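Local coordinates for Tle cognate immunity protein 4 C-terminal domain-containing protein (Pseudomonas aeruginosa PAO1, PDB 4R1D), which binds the type VI secretion lipase Tle4 and probably neutralises it, protecting the bacterium from its own toxin, at residues B[69-74]-B[79-84]. Residues are numbered along the deposited sequence; the frame is centred on the assembly and turned at random.
Sequences LRKIDF and VGLLSW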
loop_
_atom_site.group_PDB
_atom_site.type_symbol
_atom_site.label_atom_id
_atom_site.label_comp_id
_atom_site.label_asym_id
_atom_site.label_seq_id
_atom_site.Cartn_x
_atom_site.Cartn_y
_atom_site.Cartn_z
ATOM N N LEU B 69 -20.509 -3.491 21.573
ATOM C CA LEU B 69 -21.872 -3.980 21.412
ATOM C C LEU B 69 -22.190 -5.143 22.353
ATOM O O LEU B 69 -23.145 -5.073 23.123
ATOM C CB LEU B 69 -22.128 -4.348 19.956
ATOM C CG LEU B 69 -21.904 -3.083 19.114
ATOM C CD1 LEU B 69 -21.783 -3.402 17.650
ATOM C CD2 LEU B 69 -23.021 -2.058 19.364
ATOM N N ARG B 70 -21.391 -6.204 22.308
ATOM C CA ARG B 70 -21.640 -7.347 23.179
ATOM C C ARG B 70 -20.502 -8.346 23.191
ATOM O O ARG B 70 -19.705 -8.422 22.255
ATOM C CB ARG B 70 -22.948 -8.062 22.798
ATOM C CG ARG B 70 -23.087 -8.417 21.322
ATOM C CD ARG B 70 -24.504 -8.906 20.996
ATOM N NE ARG B 70 -24.898 -8.563 19.627
ATOM C CZ ARG B 70 -25.351 -7.367 19.256
ATOM N NH1 ARG B 70 -25.476 -6.395 20.153
ATOM N NH2 ARG B 70 -25.678 -7.134 17.993
ATOM N N LYS B 71 -20.432 -9.106 24.276
ATOM C CA LYS B 71 -19.567 -10.266 24.337
ATOM C C LYS B 71 -20.417 -11.501 24.082
ATOM O O LYS B 71 -21.432 -11.714 24.751
ATOM C CB LYS B 71 -18.894 -10.350 25.699
ATOM C CG LYS B 71 -17.870 -11.460 25.813
ATOM C CD LYS B 71 -17.224 -11.442 27.186
ATOM C CE LYS B 71 -16.275 -12.609 27.368
ATOM N NZ LYS B 71 -15.738 -12.634 28.756
ATOM N N ILE B 72 -20.014 -12.299 23.096
ATOM C CA ILE B 72 -20.771 -13.468 22.689
ATOM C C ILE B 72 -20.093 -14.761 23.134
ATOM O O ILE B 72 -18.882 -14.924 22.981
ATOM C CB ILE B 72 -20.990 -13.483 21.155
ATOM C CG1 ILE B 72 -21.781 -12.239 20.725
ATOM C CG2 ILE B 72 -21.711 -14.752 20.721
ATOM C CD1 ILE B 72 -21.772 -11.987 19.230
ATOM N N ASP B 73 -20.889 -15.676 23.683
ATOM C CA ASP B 73 -20.401 -16.986 24.112
ATOM C C ASP B 73 -20.673 -18.013 23.016
ATOM O O ASP B 73 -21.829 -18.316 22.718
ATOM C CB ASP B 73 -21.092 -17.389 25.424
ATOM C CG ASP B 73 -20.615 -18.735 25.961
ATOM O OD1 ASP B 73 -19.562 -19.237 25.513
ATOM O OD2 ASP B 73 -21.295 -19.291 26.850
ATOM N N PHE B 74 -19.612 -18.534 22.397
ATOM C CA PHE B 74 -19.759 -19.444 21.265
ATOM C C PHE B 74 -19.822 -20.910 21.680
ATOM O O PHE B 74 -19.775 -21.799 20.829
ATOM C CB PHE B 74 -18.600 -19.277 20.266
ATOM C CG PHE B 74 -18.519 -17.908 19.644
ATOM C CD1 PHE B 74 -19.578 -17.408 18.916
ATOM C CD2 PHE B 74 -17.371 -17.137 19.770
ATOM C CE1 PHE B 74 -19.513 -16.151 18.328
ATOM C CE2 PHE B 74 -17.295 -15.874 19.184
ATOM C CZ PHE B 74 -18.363 -15.383 18.465
ATOM N N VAL B 79 -15.131 -17.294 22.913
ATOM C CA VAL B 79 -15.886 -16.053 23.046
ATOM C C VAL B 79 -15.577 -15.057 21.928
ATOM O O VAL B 79 -14.542 -15.142 21.261
ATOM C CB VAL B 79 -15.610 -15.359 24.401
ATOM C CG1 VAL B 79 -15.995 -16.280 25.563
ATOM C CG2 VAL B 79 -14.147 -14.950 24.502
ATOM N N GLY B 80 -16.477 -14.104 21.738
ATOM C CA GLY B 80 -16.240 -13.036 20.784
ATOM C C GLY B 80 -16.559 -11.674 21.358
ATOM O O GLY B 80 -17.501 -11.527 22.134
ATOM N N LEU B 81 -15.764 -10.675 20.992
ATOM C CA LEU B 81 -16.082 -9.295 21.311
ATOM C C LEU B 81 -16.610 -8.637 20.049
ATOM O O LEU B 81 -15.938 -8.630 19.022
ATOM C CB LEU B 81 -14.844 -8.540 21.818
ATOM C CG LEU B 81 -14.135 -9.134 23.046
ATOM C CD1 LEU B 81 -12.865 -8.370 23.393
ATOM C CD2 LEU B 81 -15.083 -9.180 24.249
ATOM N N LEU B 82 -17.820 -8.099 20.127
ATOM C CA LEU B 82 -18.440 -7.449 18.983
ATOM C C LEU B 82 -18.476 -5.953 19.208
ATOM O O LEU B 82 -19.028 -5.470 20.210
ATOM C CB LEU B 82 -19.865 -7.981 18.783
ATOM C CG LEU B 82 -20.549 -7.574 17.475
ATOM C CD1 LEU B 82 -19.977 -8.364 16.325
ATOM C CD2 LEU B 82 -22.049 -7.834 17.592
ATOM N N SER B 83 -17.879 -5.215 18.278
ATOM C CA SER B 83 -17.844 -3.759 18.346
ATOM C C SER B 83 -18.181 -3.211 16.971
ATOM O O SER B 83 -18.164 -3.954 15.998
ATOM C CB SER B 83 -16.457 -3.272 18.792
ATOM O OG SER B 83 -15.448 -3.678 17.870
ATOM N N TRP B 84 -18.516 -1.926 16.886
ATOM C CA TRP B 84 -18.623 -1.274 15.579
ATOM C C TRP B 84 -17.262 -1.301 14.882
ATOM O O TRP B 84 -16.232 -1.183 15.534
ATOM C CB TRP B 84 -19.117 0.168 15.734
ATOM C CG TRP B 84 -20.595 0.235 15.983
ATOM C CD1 TRP B 84 -21.220 0.686 17.110
ATOM C CD2 TRP B 84 -21.630 -0.176 15.085
ATOM N NE1 TRP B 84 -22.587 0.582 16.967
ATOM C CE2 TRP B 84 -22.863 0.054 15.733
ATOM C CE3 TRP B 84 -21.638 -0.721 13.797
ATOM C CZ2 TRP B 84 -24.083 -0.234 15.132
ATOM C CZ3 TRP B 84 -22.853 -1.004 13.202
ATOM C CH2 TRP B 84 -24.058 -0.761 13.870
#
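L69 lays CD1 over one face of the W84 indole, a CH-pi contact 4.0 Å from the centroid of the five-membered ring and almost on its normal. The two side chains meet at about a right angle. They sit at the open end of an antiparallel beta hairpin, strands 68-73 and 79-84, in the N-terminal domain. A classic beta bulge lies here: L69 and R70 both face L82. The carbonyl O of L82 accepts two bonds, from L69 N at 2.8 Å and from R70 N at 3.2 Å. The second donor is tilted out of the carbonyl plane.

R70 and L82 run side by side on the face covered by helix 119-132. CD2 of L82 lies over one face of the R70 guanidinium, 3.6 Å from NE. A bend at chi3 (149°) helps turn the guanidinium to L82 CD2, and its NE makes a salt bridge with E119 OE2. On the other face, K71 extends with CG anti to its backbone N (chi1 -175°). Its CG touches L81 CD2, and its CE reaches V79. Helix 42-58 packs against this face, with L52 on L81 and D50 and E53 beside K71.

I72 and G80 form a hydrogen-bonded pair: I72 N to G80 O and G80 N to I72 O are both 2.8 Å. F74 CE2 lies close to where a side chain on G80 would begin. The ring meets the backbone obliquely, with F74 CE2 3.2 Å from G80 N.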